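Local coordinates for protein subdomain of Desmoplakin Carboxy-Terminal domain (DPCT) (Homo sapiens, PDB 1LM5) that probably links desmosomes to the cytoskeleton by binding intermediate filaments through its plakin repeats, at residues F121-T125 with Y177-I181. Sequence-based numbering, arbitrary orientation.
Sequences FQYLT and YKDAI
Phe121 and Tyr177 form a T-shaped pair that joins the C-terminal turn of helix 112-124 to the first turn of helix 177-183. The edge of the phenylalanine ring, at CD2 and CE2, meets one face of the tyrosine near its CG-CD1 side; the centroids lie 4.9 Å apart and the planes are inclined at 65°. In Tyr177, chi1 (-163°) sends the ring across to helix 112-124 and chi2 (75°) turns its face to Phe121, with Leu124 CD1 at the edge, near the ring plane. The packing is tightest at that leucine: its CD1 presses onto the helix backbone, 3.3 Å from Lys178 N, and also touches Tyr177 CB at 3.7 Å, while CD2 lies against the aliphatic chain of Lys178. The fit is looser at Ile181, whose CD1 lies 4.0 Å from Leu124 CB, and at the tyrosine edge, where Tyr177 CE2 is 4.1 Å from Thr125 CG2. Helix 36-47 adds Leu42 and Ala45 against the tyrosine. The cross-helix contacts are apolar and aromatic, while Tyr177 OH bonds to Ile11 N and Lys178 NZ makes a salt bridge with Glu6 OE1 and a hydrogen bond with Leu5 O, so the contact probably rests on burial and ring packing.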
loop_
_atom_site.group_PDB
_atom_site.type_symbol
_atom_site.label_atom_id
_atom_site.label_comp_id
_atom_site.label_asym_id
_atom_site.label_seq_id
_atom_site.Cartn_x
_atom_site.Cartn_y
_atom_site.Cartn_z
ATOM N N PHE B 121 -5.528 7.841 11.810
ATOM C CA PHE B 121 -5.752 6.437 11.533
ATOM C C PHE B 121 -4.739 5.986 10.490
ATOM O O PHE B 121 -4.110 4.945 10.634
ATOM C CB PHE B 121 -7.151 6.220 10.966
ATOM C CG PHE B 121 -8.257 6.440 11.955
ATOM C CD1 PHE B 121 -9.520 6.820 11.509
ATOM C CD2 PHE B 121 -8.055 6.231 13.315
ATOM C CE1 PHE B 121 -10.575 6.985 12.409
ATOM C CE2 PHE B 121 -9.099 6.394 14.230
ATOM C CZ PHE B 121 -10.364 6.772 13.775
ATOM N N GLN B 122 -4.598 6.772 9.425
ATOM C CA GLN B 122 -3.666 6.412 8.367
ATOM C C GLN B 122 -2.243 6.446 8.891
ATOM O O GLN B 122 -1.487 5.489 8.739
ATOM C CB GLN B 122 -3.813 7.369 7.177
ATOM C CG GLN B 122 -5.184 7.307 6.515
ATOM C CD GLN B 122 -5.361 8.341 5.415
ATOM O OE1 GLN B 122 -4.546 9.253 5.260
ATOM N NE2 GLN B 122 -6.446 8.211 4.655
ATOM N N TYR B 123 -1.889 7.555 9.525
ATOM C CA TYR B 123 -0.553 7.723 10.056
ATOM C C TYR B 123 -0.119 6.550 10.925
ATOM O O TYR B 123 0.945 5.966 10.717
ATOM C CB TYR B 123 -0.486 9.013 10.863
ATOM C CG TYR B 123 0.906 9.326 11.324
ATOM C CD1 TYR B 123 1.832 9.877 10.453
ATOM C CD2 TYR B 123 1.313 9.032 12.627
ATOM C CE1 TYR B 123 3.127 10.129 10.861
ATOM C CE2 TYR B 123 2.604 9.282 13.042
ATOM C CZ TYR B 123 3.508 9.830 12.154
ATOM O OH TYR B 123 4.802 10.076 12.550
ATOM N N LEU B 124 -0.955 6.215 11.899
ATOM C CA LEU B 124 -0.686 5.130 12.829
ATOM C C LEU B 124 -0.592 3.765 12.182
ATOM O O LEU B 124 -0.020 2.853 12.760
ATOM C CB LEU B 124 -1.768 5.076 13.909
ATOM C CG LEU B 124 -1.723 6.170 14.975
ATOM C CD1 LEU B 124 -2.985 6.096 15.823
ATOM C CD2 LEU B 124 -0.467 6.010 15.830
ATOM N N THR B 125 -1.142 3.623 10.986
ATOM C CA THR B 125 -1.117 2.328 10.333
ATOM C C THR B 125 -0.193 2.242 9.129
ATOM O O THR B 125 -0.384 1.401 8.254
ATOM C CB THR B 125 -2.533 1.905 9.921
ATOM O OG1 THR B 125 -3.138 2.934 9.123
ATOM C CG2 THR B 125 -3.396 1.667 11.176
ATOM N N TYR B 177 -6.564 6.085 19.103
ATOM C CA TYR B 177 -6.377 4.932 18.253
ATOM C C TYR B 177 -5.008 4.330 18.515
ATOM O O TYR B 177 -4.824 3.117 18.422
ATOM C CB TYR B 177 -6.487 5.323 16.786
ATOM C CG TYR B 177 -6.707 4.115 15.909
ATOM C CD1 TYR B 177 -7.953 3.498 15.863
ATOM C CD2 TYR B 177 -5.676 3.585 15.142
ATOM C CE1 TYR B 177 -8.177 2.380 15.071
ATOM C CE2 TYR B 177 -5.887 2.462 14.338
ATOM C CZ TYR B 177 -7.146 1.872 14.309
ATOM O OH TYR B 177 -7.389 0.798 13.488
ATOM N N LYS B 178 -4.042 5.191 18.813
ATOM C CA LYS B 178 -2.695 4.748 19.124
ATOM C C LYS B 178 -2.805 3.836 20.349
ATOM O O LYS B 178 -2.211 2.755 20.396
ATOM C CB LYS B 178 -1.820 5.968 19.432
ATOM C CG LYS B 178 -0.546 5.678 20.192
ATOM C CD LYS B 178 0.522 5.054 19.333
ATOM C CE LYS B 178 1.866 5.159 20.045
ATOM N NZ LYS B 178 2.962 4.516 19.266
ATOM N N ASP B 179 -3.572 4.278 21.340
ATOM C CA ASP B 179 -3.777 3.483 22.547
ATOM C C ASP B 179 -4.439 2.168 22.192
ATOM O O ASP B 179 -4.084 1.127 22.726
ATOM C CB ASP B 179 -4.700 4.194 23.533
ATOM C CG ASP B 179 -4.090 5.443 24.112
ATOM O OD1 ASP B 179 -4.853 6.387 24.392
ATOM O OD2 ASP B 179 -2.857 5.474 24.296
ATOM N N ALA B 180 -5.435 2.240 21.316
ATOM C CA ALA B 180 -6.174 1.065 20.900
ATOM C C ALA B 180 -5.223 0.033 20.307
ATOM O O ALA B 180 -5.307 -1.140 20.633
ATOM C CB ALA B 180 -7.239 1.450 19.887
ATOM N N ILE B 181 -4.309 0.476 19.449
ATOM C CA ILE B 181 -3.369 -0.446 18.836
ATOM C C ILE B 181 -2.462 -1.049 19.901
ATOM O O ILE B 181 -2.127 -2.231 19.850
ATOM C CB ILE B 181 -2.517 0.261 17.776
ATOM C CG1 ILE B 181 -3.408 0.687 16.615
ATOM C CG2 ILE B 181 -1.418 -0.662 17.283
ATOM C CD1 ILE B 181 -2.701 1.558 15.589
#